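Local coordinates for protein AvrRxo1-ORF1 (Xanthomonas oryzae pv. oryzicola, PDB 4Z8T) that serves as a type III effector with a polynucleotide kinase domain, probably phosphorylating a nucleotide-type substrate, and binds its partner AvrRxo1-ORF2, at residues A[73-78]-A[197-202]; A[187-192]-A[215-220]; A[296-301]-A[309-314]. One frame throughout, in Å; residues are numbered along the deposited sequence.

Contact 1 of 3, residues A[73-78]-A[197-202]; sequences NTATGK and LQRKPE. With SO4 (sulfate ion), chain D; SO4 (sulfate ion), chain E.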
loop_
_atom_site.group_PDB
_atom_site.type_symbol
_atom_site.label_atom_id
_atom_site.label_comp_id
_atom_site.label_asym_id
_atom_site.label_seq_id
_atom_site.Cartn_x
_atom_site.Cartn_y
_atom_site.Cartn_z
ATOM N N ASN A 73 6.683 18.270 -3.084
ATOM C CA ASN A 73 7.651 17.988 -2.038
ATOM C C ASN A 73 9.096 18.172 -2.508
ATOM O O ASN A 73 9.386 18.296 -3.695
ATOM C CB ASN A 73 7.448 16.552 -1.536
ATOM C CG ASN A 73 8.091 16.302 -0.189
ATOM O OD1 ASN A 73 8.259 17.223 0.620
ATOM N ND2 ASN A 73 8.448 15.035 0.068
ATOM N N THR A 74 9.992 18.175 -1.538
ATOM C CA THR A 74 11.423 18.306 -1.777
ATOM C C THR A 74 11.954 17.269 -2.773
ATOM O O THR A 74 11.650 16.079 -2.667
ATOM C CB THR A 74 12.145 18.147 -0.433
ATOM O OG1 THR A 74 11.599 19.088 0.504
ATOM C CG2 THR A 74 13.632 18.398 -0.573
ATOM N N ALA A 75 12.765 17.728 -3.726
ATOM C CA ALA A 75 13.501 16.837 -4.628
ATOM C C ALA A 75 12.612 15.855 -5.367
ATOM O O ALA A 75 12.939 14.666 -5.489
ATOM C CB ALA A 75 14.629 16.104 -3.874
ATOM N N THR A 76 11.502 16.365 -5.889
ATOM C CA THR A 76 10.570 15.553 -6.663
ATOM C C THR A 76 10.738 15.733 -8.167
ATOM O O THR A 76 10.038 15.092 -8.948
ATOM C CB THR A 76 9.109 15.876 -6.293
ATOM O OG1 THR A 76 8.911 17.297 -6.328
ATOM C CG2 THR A 76 8.782 15.357 -4.896
ATOM N N GLY A 77 11.626 16.626 -8.576
ATOM C CA GLY A 77 11.826 16.898 -9.993
ATOM C C GLY A 77 11.145 18.157 -10.480
ATOM O O GLY A 77 10.865 18.297 -11.668
ATOM N N LYS A 78 10.890 19.084 -9.561
ATOM C CA LYS A 78 10.144 20.298 -9.881
ATOM C C LYS A 78 10.836 21.149 -10.937
ATOM O O LYS A 78 10.194 21.635 -11.870
ATOM C CB LYS A 78 9.881 21.112 -8.604
ATOM C CG LYS A 78 9.041 20.342 -7.585
ATOM C CD LYS A 78 8.960 21.043 -6.228
ATOM C CE LYS A 78 8.213 22.340 -6.312
ATOM N NZ LYS A 78 7.873 22.872 -4.938
ATOM N N LEU A 197 19.909 13.151 -0.996
ATOM C CA LEU A 197 21.282 12.651 -0.824
ATOM C C LEU A 197 22.177 12.980 -2.010
ATOM O O LEU A 197 23.396 13.085 -1.842
ATOM C CB LEU A 197 21.298 11.137 -0.553
ATOM C CG LEU A 197 20.690 10.676 0.779
ATOM C CD1 LEU A 197 20.847 9.170 0.950
ATOM C CD2 LEU A 197 21.308 11.402 1.986
ATOM N N GLN A 198 21.589 13.148 -3.199
ATOM C CA GLN A 198 22.354 13.514 -4.395
ATOM C C GLN A 198 22.728 14.983 -4.458
ATOM O O GLN A 198 23.642 15.358 -5.200
ATOM C CB GLN A 198 21.575 13.173 -5.665
ATOM C CG GLN A 198 21.506 11.695 -5.939
ATOM C CD GLN A 198 20.606 11.367 -7.103
ATOM O OE1 GLN A 198 19.475 10.914 -6.916
ATOM N NE2 GLN A 198 21.096 11.592 -8.316
ATOM N N ARG A 199 22.023 15.820 -3.703
ATOM C CA ARG A 199 22.330 17.246 -3.709
ATOM C C ARG A 199 23.635 17.477 -2.976
ATOM O O ARG A 199 23.779 17.082 -1.829
ATOM C CB ARG A 199 21.201 18.046 -3.048
ATOM C CG ARG A 199 19.947 18.051 -3.885
ATOM C CD ARG A 199 18.786 18.693 -3.151
ATOM N NE ARG A 199 17.670 18.880 -4.061
ATOM C CZ ARG A 199 16.545 19.510 -3.747
ATOM N NH1 ARG A 199 16.391 20.014 -2.536
ATOM N NH2 ARG A 199 15.588 19.629 -4.661
ATOM N N LYS A 200 24.592 18.116 -3.638
ATOM C CA LYS A 200 25.886 18.322 -3.010
ATOM C C LYS A 200 25.937 19.669 -2.281
ATOM O O LYS A 200 25.336 20.642 -2.733
ATOM C CB LYS A 200 26.997 18.162 -4.050
ATOM C CG LYS A 200 26.950 16.780 -4.706
ATOM C CD LYS A 200 28.166 16.504 -5.576
ATOM C CE LYS A 200 27.983 17.011 -7.000
ATOM N NZ LYS A 200 27.481 15.945 -7.926
ATOM N N PRO A 201 26.630 19.714 -1.131
ATOM C CA PRO A 201 26.693 20.920 -0.295
ATOM C C PRO A 201 27.290 22.114 -1.031
ATOM O O PRO A 201 27.027 23.256 -0.650
ATOM C CB PRO A 201 27.604 20.498 0.863
ATOM C CG PRO A 201 27.504 19.012 0.909
ATOM C CD PRO A 201 27.338 18.579 -0.517
ATOM N N GLU A 202 28.073 21.852 -2.073
ATOM C CA GLU A 202 28.618 22.912 -2.911
ATOM C C GLU A 202 27.553 23.483 -3.847
ATOM O O GLU A 202 27.775 24.498 -4.517
ATOM C CB GLU A 202 29.839 22.417 -3.703
ATOM C CG GLU A 202 29.713 21.021 -4.328
ATOM C CD GLU A 202 30.045 19.896 -3.352
ATOM O OE1 GLU A 202 29.996 20.127 -2.127
ATOM O OE2 GLU A 202 30.364 18.776 -3.811
HETATM S S SO4 D . 14.493 19.150 -8.635
HETATM O O1 SO4 D . 14.162 17.910 -7.954
HETATM O O2 SO4 D . 14.526 18.970 -10.087
HETATM O O3 SO4 D . 15.823 19.544 -8.170
HETATM O O4 SO4 D . 13.537 20.191 -8.281
HETATM S S SO4 E . 13.042 21.757 -3.382
HETATM O O1 SO4 E . 13.889 22.260 -4.466
HETATM O O2 SO4 E . 12.192 20.708 -3.940
HETATM O O3 SO4 E . 12.205 22.866 -2.921
HETATM O O4 SO4 E . 13.848 21.299 -2.254
#

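Contact 2 of 3, residues A[187-192]-A[215-220]; sequences APLENS and SGFVAV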
loop_
_atom_site.group_PDB
_atom_site.type_symbol
_atom_site.label_atom_id
_atom_site.label_comp_id
_atom_site.label_asym_id
_atom_site.label_seq_id
_atom_site.Cartn_x
_atom_site.Cartn_y
_atom_site.Cartn_z
ATOM N N ALA A 187 6.596 12.683 -6.500
ATOM C CA ALA A 187 7.431 11.495 -6.620
ATOM C C ALA A 187 7.274 10.675 -5.353
ATOM O O ALA A 187 6.926 11.210 -4.301
ATOM C CB ALA A 187 8.889 11.890 -6.814
ATOM N N PRO A 188 7.538 9.368 -5.439
ATOM C CA PRO A 188 7.512 8.535 -4.236
ATOM C C PRO A 188 8.480 9.083 -3.199
ATOM O O PRO A 188 9.484 9.704 -3.570
ATOM C CB PRO A 188 8.006 7.174 -4.744
ATOM C CG PRO A 188 7.662 7.160 -6.191
ATOM C CD PRO A 188 7.761 8.585 -6.669
ATOM N N LEU A 189 8.178 8.860 -1.926
ATOM C CA LEU A 189 9.006 9.390 -0.851
ATOM C C LEU A 189 10.456 8.972 -0.998
ATOM O O LEU A 189 11.352 9.780 -0.799
ATOM C CB LEU A 189 8.462 8.948 0.501
ATOM C CG LEU A 189 9.260 9.326 1.751
ATOM C CD1 LEU A 189 9.533 10.817 1.825
ATOM C CD2 LEU A 189 8.478 8.882 2.984
ATOM N N GLU A 190 10.682 7.708 -1.334
ATOM C CA GLU A 190 12.050 7.240 -1.503
ATOM C C GLU A 190 12.795 8.012 -2.591
ATOM O O GLU A 190 14.017 8.229 -2.494
ATOM C CB GLU A 190 12.048 5.737 -1.798
ATOM C CG GLU A 190 13.254 5.011 -1.284
ATOM C CD GLU A 190 13.028 3.510 -1.218
ATOM O OE1 GLU A 190 12.305 2.979 -2.091
ATOM O OE2 GLU A 190 13.558 2.869 -0.282
ATOM N N ASN A 191 12.078 8.442 -3.628
ATOM C CA ASN A 191 12.725 9.212 -4.687
ATOM C C ASN A 191 13.194 10.550 -4.152
ATOM O O ASN A 191 14.246 11.043 -4.529
ATOM C CB ASN A 191 11.790 9.440 -5.884
ATOM C CG ASN A 191 11.698 8.231 -6.787
ATOM O OD1 ASN A 191 11.961 7.100 -6.356
ATOM N ND2 ASN A 191 11.339 8.459 -8.054
ATOM N N SER A 192 12.391 11.156 -3.285
ATOM C CA SER A 192 12.798 12.411 -2.674
ATOM C C SER A 192 13.983 12.217 -1.756
ATOM O O SER A 192 14.856 13.069 -1.701
ATOM C CB SER A 192 11.646 13.055 -1.891
ATOM O OG SER A 192 10.684 13.600 -2.789
ATOM N N SER A 215 7.325 14.469 6.347
ATOM C CA SER A 215 6.146 15.248 6.680
ATOM C C SER A 215 5.692 16.076 5.487
ATOM O O SER A 215 4.492 16.277 5.275
ATOM C CB SER A 215 6.394 16.125 7.908
ATOM O OG SER A 215 6.322 15.315 9.072
ATOM N N GLY A 216 6.646 16.508 4.667
ATOM C CA GLY A 216 6.301 17.217 3.444
ATOM C C GLY A 216 5.534 16.337 2.473
ATOM O O GLY A 216 4.604 16.794 1.806
ATOM N N PHE A 217 5.948 15.076 2.384
ATOM C CA PHE A 217 5.309 14.098 1.516
ATOM C C PHE A 217 3.881 13.852 1.959
ATOM O O PHE A 217 2.954 13.864 1.148
ATOM C CB PHE A 217 6.111 12.801 1.583
ATOM C CG PHE A 217 5.470 11.628 0.897
ATOM C CD1 PHE A 217 5.653 11.419 -0.456
ATOM C CD2 PHE A 217 4.758 10.679 1.631
ATOM C CE1 PHE A 217 5.090 10.322 -1.077
ATOM C CE2 PHE A 217 4.198 9.578 1.005
ATOM C CZ PHE A 217 4.365 9.408 -0.351
ATOM N N VAL A 218 3.710 13.618 3.253
ATOM C CA VAL A 218 2.382 13.392 3.791
ATOM C C VAL A 218 1.463 14.585 3.524
ATOM O O VAL A 218 0.338 14.421 3.037
ATOM C CB VAL A 218 2.437 13.091 5.296
ATOM C CG1 VAL A 218 1.032 13.103 5.881
ATOM C CG2 VAL A 218 3.114 11.744 5.528
ATOM N N ALA A 219 1.964 15.786 3.794
ATOM C CA ALA A 219 1.176 17.002 3.619
ATOM C C ALA A 219 0.812 17.243 2.158
ATOM O O ALA A 219 -0.333 17.579 1.844
ATOM C CB ALA A 219 1.912 18.181 4.168
ATOM N N VAL A 220 1.780 17.084 1.260
ATOM C CA VAL A 220 1.515 17.385 -0.140
ATOM C C VAL A 220 0.499 16.418 -0.740
ATOM O O VAL A 220 -0.367 16.819 -1.516
ATOM C CB VAL A 220 2.825 17.466 -0.984
ATOM C CG1 VAL A 220 3.324 16.099 -1.341
ATOM C CG2 VAL A 220 2.596 18.310 -2.240
#

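Contact 3 of 3, residues A[296-301]-A[309-314]; sequences RLENNI and KTRAAL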
loop_
_atom_site.group_PDB
_atom_site.type_symbol
_atom_site.label_atom_id
_atom_site.label_comp_id
_atom_site.label_asym_id
_atom_site.label_seq_id
_atom_site.Cartn_x
_atom_site.Cartn_y
_atom_site.Cartn_z
ATOM N N ARG A 296 18.083 -2.149 -5.926
ATOM C CA ARG A 296 16.647 -2.021 -6.175
ATOM C C ARG A 296 16.325 -0.695 -6.852
ATOM O O ARG A 296 15.565 -0.662 -7.818
ATOM C CB ARG A 296 15.840 -2.155 -4.882
ATOM C CG ARG A 296 14.345 -1.895 -5.071
ATOM C CD ARG A 296 13.531 -2.261 -3.846
ATOM N NE ARG A 296 13.976 -1.573 -2.635
ATOM C CZ ARG A 296 13.587 -0.350 -2.277
ATOM N NH1 ARG A 296 12.755 0.341 -3.045
ATOM N NH2 ARG A 296 14.038 0.187 -1.148
ATOM N N LEU A 297 16.916 0.393 -6.356
ATOM C CA LEU A 297 16.720 1.706 -6.971
ATOM C C LEU A 297 17.391 1.815 -8.334
ATOM O O LEU A 297 16.835 2.408 -9.261
ATOM C CB LEU A 297 17.202 2.822 -6.044
ATOM C CG LEU A 297 16.384 2.972 -4.761
ATOM C CD1 LEU A 297 16.923 4.085 -3.883
ATOM C CD2 LEU A 297 14.929 3.232 -5.084
ATOM N N GLU A 298 18.584 1.245 -8.463
ATOM C CA GLU A 298 19.286 1.258 -9.738
ATOM C C GLU A 298 18.524 0.493 -10.822
ATOM O O GLU A 298 18.619 0.830 -11.997
ATOM C CB GLU A 298 20.695 0.682 -9.581
ATOM C CG GLU A 298 21.629 1.551 -8.766
ATOM C CD GLU A 298 22.192 2.710 -9.557
ATOM O OE1 GLU A 298 22.955 2.457 -10.518
ATOM O OE2 GLU A 298 21.891 3.875 -9.212
ATOM N N ASN A 299 17.775 -0.535 -10.420
ATOM C CA ASN A 299 17.042 -1.380 -11.369
ATOM C C ASN A 299 16.001 -0.590 -12.161
ATOM O O ASN A 299 15.628 -0.979 -13.271
ATOM C CB ASN A 299 16.363 -2.540 -10.629
ATOM C CG ASN A 299 15.898 -3.643 -11.564
ATOM O OD1 ASN A 299 16.620 -4.034 -12.485
ATOM N ND2 ASN A 299 14.691 -4.153 -11.330
ATOM N N ASN A 300 15.533 0.519 -11.587
ATOM C CA ASN A 300 14.519 1.352 -12.242
ATOM C C ASN A 300 15.045 2.699 -12.722
ATOM O O ASN A 300 14.284 3.642 -12.967
ATOM C CB ASN A 300 13.291 1.540 -11.340
ATOM C CG ASN A 300 12.486 0.266 -11.181
ATOM O OD1 ASN A 300 12.245 -0.198 -10.066
ATOM N ND2 ASN A 300 12.066 -0.304 -12.296
ATOM N N ILE A 301 16.359 2.794 -12.863
ATOM C CA ILE A 301 16.949 3.991 -13.429
ATOM C C ILE A 301 17.778 3.579 -14.646
ATOM O O ILE A 301 18.782 2.883 -14.506
ATOM C CB ILE A 301 17.845 4.724 -12.417
ATOM C CG1 ILE A 301 17.051 5.083 -11.155
ATOM C CG2 ILE A 301 18.422 5.976 -13.048
ATOM C CD1 ILE A 301 17.895 5.624 -10.005
ATOM N N LYS A 309 25.020 8.801 -10.479
ATOM C CA LYS A 309 24.924 9.776 -9.400
ATOM C C LYS A 309 24.083 9.264 -8.242
ATOM O O LYS A 309 24.387 9.533 -7.086
ATOM C CB LYS A 309 24.365 11.103 -9.939
ATOM C CG LYS A 309 25.323 11.788 -10.898
ATOM C CD LYS A 309 24.710 13.038 -11.525
ATOM C CE LYS A 309 25.767 13.813 -12.303
ATOM N NZ LYS A 309 25.204 14.988 -13.032
ATOM N N THR A 310 23.031 8.520 -8.553
ATOM C CA THR A 310 22.178 7.941 -7.520
ATOM C C THR A 310 23.008 6.962 -6.712
ATOM O O THR A 310 23.018 6.989 -5.486
ATOM C CB THR A 310 20.982 7.210 -8.149
ATOM O OG1 THR A 310 20.174 8.161 -8.864
ATOM C CG2 THR A 310 20.149 6.515 -7.087
ATOM N N ARG A 311 23.741 6.122 -7.431
ATOM C CA ARG A 311 24.596 5.106 -6.846
ATOM C C ARG A 311 25.631 5.712 -5.911
ATOM O O ARG A 311 25.776 5.295 -4.765
ATOM C CB ARG A 311 25.295 4.373 -7.995
ATOM C CG ARG A 311 26.213 3.279 -7.605
ATOM C CD ARG A 311 26.363 2.322 -8.774
ATOM N NE ARG A 311 27.273 2.779 -9.829
ATOM C CZ ARG A 311 26.917 3.074 -11.085
ATOM N NH1 ARG A 311 25.650 2.994 -11.482
ATOM N NH2 ARG A 311 27.842 3.454 -11.957
ATOM N N ALA A 312 26.339 6.720 -6.398
ATOM C CA ALA A 312 27.383 7.353 -5.602
ATOM C C ALA A 312 26.853 8.027 -4.343
ATOM O O ALA A 312 27.484 7.978 -3.288
ATOM C CB ALA A 312 28.150 8.335 -6.447
ATOM N N ALA A 313 25.691 8.667 -4.452
ATOM C CA ALA A 313 25.102 9.330 -3.294
ATOM C C ALA A 313 24.720 8.326 -2.206
ATOM O O ALA A 313 24.906 8.592 -1.022
ATOM C CB ALA A 313 23.903 10.141 -3.715
ATOM N N LEU A 314 24.161 7.188 -2.614
ATOM C CA LEU A 314 23.722 6.163 -1.676
ATOM C C LEU A 314 24.902 5.445 -1.036
ATOM O O LEU A 314 24.881 5.168 0.157
ATOM C CB LEU A 314 22.814 5.148 -2.369
ATOM C CG LEU A 314 21.435 5.660 -2.794
ATOM C CD1 LEU A 314 20.707 4.660 -3.677
ATOM C CD2 LEU A 314 20.616 5.948 -1.553
#

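Contact 1 of 3, residues A[73-78]-A[197-202]
Arg199 lays one face of its guanidinium against Ala75, part of the loop between strand 66-71 and helix 78-85 that fits the P-loop (Walker A) pattern. Ala75 CB stands 3.7 Å above that plane, displaced toward the rim, and so small a side chain lets the flat cation come close to the loop. The arginine, extended from CG to NE, spans the gap. Thr74 approaches at a slant, its CG2 3.8 Å from Arg199 NH1, while its hydroxyl is bonded to Arg159. A sulfate, probably from the crystallisation liquor, bridges the segments at the guanidinium edge. Its O4 takes a nearly straight bond from Arg199 NH1 (2.9 Å, 167°), O1 a weak one from NH2, and O2 one from Ala75 N. NH1 also bonds to Pro206 O, which helps fix the rotation of the group. A second sulfate lies against the start of helix 78-85, consistent with a phosphate site of a kinase. There Gly77, the N-cap, adopts a positive phi of 101° at which a CB would strike the preceding carbonyl, and its N donates to O1 of this sulfate at 2.9 Å.

Contact 2 of 3, residues A[187-192]-A[215-220]
Leu189 CB sits squarely over the ring of Phe217, 3.9 Å from its centroid and only 10° off the ring normal, which makes this a CH-pi contact. The aromatic face offers electron density to the weakly polarised C-H bonds of the leucine. Farther along the same side chain, Leu189 CD1 reaches back to Phe217 CB at 4.0 Å, so the leucine touches the ring with its root and the stem of the phenylalanine with one branch. On the same face, Leu189 N lies 3.5 Å from Phe217 CE1; at the edge, near the ring plane, Ala187 O is 3.8 Å from Phe217 CE1. A carbonyl oxygen in that position faces the slightly positive C-H rim.

Phe217 sends its ring out from helix 210-222 with CG anti to the backbone N (chi1 172°), which carries the ring across to the start of helix 189-198. Pro188 is the N-cap there, and its ring leaves the backbone with no N-H to satisfy just before the helix begins. Its O accepts from Ser192 N in the first turn.

In the next shell, Leu189 also packs on Tyr210, Val213 and Ser214 of helix 210-222, while Phe217 touches Asn73 of the probable P-loop. Ser192 OG bonds to Thr74 O, tying the same helix to that loop. On the far side of helix 210-222, Ser215 OG is hydrogen-bonded to Glu77 and Tyr78 of the AvrRxo1-ORF2 chain.

The ring thus packs against an aliphatic CB over its face, a carbonyl oxygen at its edge and a backbone nitrogen near CE1, with no conventional hydrogen bond between the segments, so cohesion probably rests on dispersion and weak electrostatics.

Contact 3 of 3, residues A[296-301]-A[309-314]
Two consecutive helices, 291-298 and 304-315, fold back on each other as a helical hairpin, and Glu298 and Arg311 tie them together by a salt bridge. Arg311 NH1 donates to Glu298 OE1 at 2.9 Å. The oxygen lies almost in the guanidinium plane, yet on the carboxylate it is met on the syn side from 32° out of plane; the two flat groups stand nearly perpendicular, 86° apart. The bridge therefore rests on one hydrogen bond, without the bidentate pairing of two near-coplanar groups. A bend at chi2 of Glu298 (-79°) folds the carboxylate over toward the other helix, so that OE2 also packs 3.6 Å from Thr310 CB. Arg311 bends in turn at chi3, bringing NH1 back to the acid. Both groups lie toward the outer side of the hairpin, where long charged side chains are suited to stay hydrated.

Toward the inner side the contacts are mostly apolar. The two helices run in opposite senses, so Leu297 comes beside Leu314 while Ile301, the last residue of a type I turn from Glu298, comes beside Thr310. The leucines cross at about a right angle, CD1 to CD1 at 3.8 Å. Ile301 and Thr310 meet tip to tip, Ile301 CD1 touching both OG1 (3.6 Å) and CG2 (3.8 Å) of Thr310. A threonine suits this buried place because its hydroxyl is satisfied within its own helix by Arg306 O. Thr310 and Leu314 also rest on Val194 of helix 189-198, joining the hairpin to that helix.

Overall arrangement
Helix 189-198 connects all three contacts: contact 2 lies at its beginning and contact 1 at its end, about 12 Å apart between centres, and their segments alternate along the chain. The centre of contact 3, later in sequence, is about 14 Å from that of contact 1 and about 18 Å from that of contact 2. Helix 304-315 of the hairpin packs Lys309 and Ala313 on Gln198 of the same helix, and a salt bridge from Glu190 to Arg296 joins contacts 2 and 3. Contacts 1 and 2 lie in the Zeta toxin-like region, where the probable P-loop follows strand 66-71 of the mixed sheet. That loop is thus backed by helices 189-198 and 210-222, with the hairpin farther out.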